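Local atomic coordinates of NAD-dependent aldehyde dehydrogenase (Sinorhizobium meliloti, PDB entry 3U4J), a protein that probably oxidises aldehydes with NAD or NADP as electron acceptor, as a tetrameric member of the aldehyde dehydrogenase family. Residues A[428-434]-A[446-452]. Sequence-based numbering, arbitrary orientation.
Sequences FGLSASV and IRRIRAG
V434 sets one methyl between two isoleucines of the facing segment. Its CG2 lies 3.4 Å from I446 CD1, tighter than usual van der Waals contact, and 4.0 Å from I449 CD1, so this branch fills the notch between the two ends. The torsion explains which branch does so: with CG1 anti to the backbone N (chi1 175°), CG2 is the methyl turned to the helix end. I446 starts off to one side and reaches V434 through its long branch, the two side chains running past each other in opposite directions. I449, the first residue to leave the helical conformation, splits its branches: CD1 goes to V434, while CG2 meets the small bump of A432 CB at 3.7 Å. Farther along, A451 CB fits against the strand backbone, 3.8 Å from the carbonyl carbon of S431.

At G429 the backbones themselves close up, the CA atoms of G429 and A451 being 4.2 Å apart. G429 CA, with no side chain in the way, comes to 3.4 Å from R450 O. G429 O accepts the G452 N-H at 3.2 Å (148° at the hydrogen, donor tilted 34° from the carbonyl plane) and also receives a CA-H...O contact from A451. The side chain of R450, centre of an inverse gamma turn, extends past the contact, and its NH2 forms a salt bridge with OD1 of D75 of a neighbouring subunit.

Strand 431-435, helix 439-448 and strand 453-456 form a beta-alpha-beta crossover between parallel strands; here the helix's C-terminal end and the following loop pack on the first strand, within the aldehyde dehydrogenase fold.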
loop_
_atom_site.group_PDB
_atom_site.type_symbol
_atom_site.label_atom_id
_atom_site.label_comp_id
_atom_site.label_asym_id
_atom_site.label_seq_id
_atom_site.Cartn_x
_atom_site.Cartn_y
_atom_site.Cartn_z
ATOM N N PHE A 428 3.048 -18.637 24.726
ATOM C CA PHE A 428 3.871 -18.285 23.564
ATOM C C PHE A 428 2.996 -18.136 22.324
ATOM O O PHE A 428 1.811 -18.482 22.347
ATOM C CB PHE A 428 4.890 -19.376 23.268
ATOM C CG PHE A 428 5.956 -19.548 24.331
ATOM C CD1 PHE A 428 6.943 -18.572 24.527
ATOM C CD2 PHE A 428 6.010 -20.717 25.088
ATOM C CE1 PHE A 428 7.962 -18.758 25.480
ATOM C CE2 PHE A 428 7.012 -20.905 26.063
ATOM C CZ PHE A 428 7.989 -19.921 26.254
ATOM N N GLY A 429 3.595 -17.676 21.230
ATOM C CA GLY A 429 2.820 -17.429 20.016
ATOM C C GLY A 429 3.715 -17.109 18.842
ATOM O O GLY A 429 3.386 -16.235 18.021
ATOM N N LEU A 430 4.834 -17.813 18.735
ATOM C CA LEU A 430 5.791 -17.461 17.689
ATOM C C LEU A 430 5.474 -18.160 16.370
ATOM O O LEU A 430 5.265 -17.495 15.349
ATOM C CB LEU A 430 7.251 -17.722 18.106
ATOM C CG LEU A 430 8.288 -17.150 17.119
ATOM C CD1 LEU A 430 8.062 -15.650 16.825
ATOM C CD2 LEU A 430 9.741 -17.366 17.622
ATOM N N SER A 431 5.450 -19.492 16.386
ATOM C CA SER A 431 5.259 -20.225 15.153
ATOM C C SER A 431 4.266 -21.387 15.274
ATOM O O SER A 431 3.911 -21.802 16.377
ATOM C CB SER A 431 6.612 -20.750 14.665
ATOM O OG SER A 431 7.031 -21.859 15.440
ATOM N N ALA A 432 3.856 -21.935 14.129
ATOM C CA ALA A 432 2.985 -23.117 14.095
ATOM C C ALA A 432 2.948 -23.627 12.673
ATOM O O ALA A 432 3.050 -22.841 11.735
ATOM C CB ALA A 432 1.561 -22.751 14.557
ATOM N N SER A 433 2.829 -24.943 12.515
ATOM C CA SER A 433 2.607 -25.546 11.219
ATOM C C SER A 433 1.361 -26.412 11.257
ATOM O O SER A 433 1.117 -27.083 12.253
ATOM C CB SER A 433 3.750 -26.485 10.856
ATOM O OG SER A 433 4.925 -25.772 10.562
ATOM N N VAL A 434 0.626 -26.431 10.146
ATOM C CA VAL A 434 -0.506 -27.343 9.936
ATOM C C VAL A 434 -0.203 -28.205 8.710
ATOM O O VAL A 434 0.167 -27.680 7.636
ATOM C CB VAL A 434 -1.850 -26.587 9.767
ATOM C CG1 VAL A 434 -2.983 -27.565 9.429
ATOM C CG2 VAL A 434 -2.180 -25.838 11.042
ATOM N N ILE A 446 -5.079 -22.717 10.469
ATOM C CA ILE A 446 -4.031 -21.703 10.497
ATOM C C ILE A 446 -4.558 -20.292 10.866
ATOM O O ILE A 446 -3.895 -19.547 11.589
ATOM C CB ILE A 446 -3.132 -21.791 9.217
ATOM C CG1 ILE A 446 -1.649 -21.615 9.574
ATOM C CG2 ILE A 446 -3.532 -20.798 8.152
ATOM C CD1 ILE A 446 -1.098 -22.702 10.488
ATOM N N ARG A 447 -5.770 -19.951 10.421
ATOM C CA ARG A 447 -6.424 -18.702 10.813
ATOM C C ARG A 447 -6.782 -18.638 12.293
ATOM O O ARG A 447 -6.883 -17.536 12.856
ATOM C CB ARG A 447 -7.697 -18.459 10.009
ATOM C CG ARG A 447 -7.424 -18.139 8.564
ATOM C CD ARG A 447 -8.717 -18.138 7.755
ATOM N NE ARG A 447 -9.341 -16.813 7.701
ATOM C CZ ARG A 447 -10.646 -16.606 7.502
ATOM N NH1 ARG A 447 -11.490 -17.620 7.390
ATOM N NH2 ARG A 447 -11.121 -15.369 7.447
ATOM N N ARG A 448 -6.985 -19.796 12.914
ATOM C CA ARG A 448 -7.386 -19.834 14.327
ATOM C C ARG A 448 -6.226 -19.978 15.317
ATOM O O ARG A 448 -6.421 -19.790 16.505
ATOM C CB ARG A 448 -8.426 -20.940 14.555
ATOM C CG ARG A 448 -9.788 -20.539 13.994
ATOM C CD ARG A 448 -10.708 -21.705 13.695
ATOM N NE ARG A 448 -11.855 -21.224 12.904
ATOM C CZ ARG A 448 -12.934 -21.966 12.628
ATOM N NH1 ARG A 448 -13.012 -23.236 13.055
ATOM N NH2 ARG A 448 -13.930 -21.450 11.931
ATOM N N ILE A 449 -5.035 -20.311 14.835
ATOM C CA ILE A 449 -3.877 -20.468 15.742
ATOM C C ILE A 449 -3.243 -19.090 15.976
ATOM O O ILE A 449 -2.992 -18.351 15.019
ATOM C CB ILE A 449 -2.862 -21.495 15.208
ATOM C CG1 ILE A 449 -3.504 -22.892 15.257
ATOM C CG2 ILE A 449 -1.561 -21.465 16.024
ATOM C CD1 ILE A 449 -2.714 -23.979 14.509
ATOM N N ARG A 450 -3.029 -18.739 17.249
ATOM C CA ARG A 450 -2.498 -17.417 17.610
ATOM C C ARG A 450 -0.973 -17.380 17.587
ATOM O O ARG A 450 -0.320 -17.403 18.628
ATOM C CB ARG A 450 -3.078 -16.969 18.955
ATOM C CG ARG A 450 -4.579 -16.760 18.857
ATOM C CD ARG A 450 -5.204 -16.702 20.225
ATOM N NE ARG A 450 -6.647 -16.428 20.153
ATOM C CZ ARG A 450 -7.388 -16.105 21.215
ATOM N NH1 ARG A 450 -6.810 -16.020 22.417
ATOM N NH2 ARG A 450 -8.689 -15.854 21.077
ATOM N N ALA A 451 -0.416 -17.362 16.381
ATOM C CA ALA A 451 1.031 -17.355 16.188
ATOM C C ALA A 451 1.342 -16.524 14.944
ATOM O O ALA A 451 0.556 -16.517 14.001
ATOM C CB ALA A 451 1.561 -18.763 16.015
ATOM N N GLY A 452 2.464 -15.807 14.967
ATOM C CA GLY A 452 2.818 -14.855 13.887
ATOM C C GLY A 452 3.502 -15.442 12.679
ATOM O O GLY A 452 3.415 -14.876 11.587
#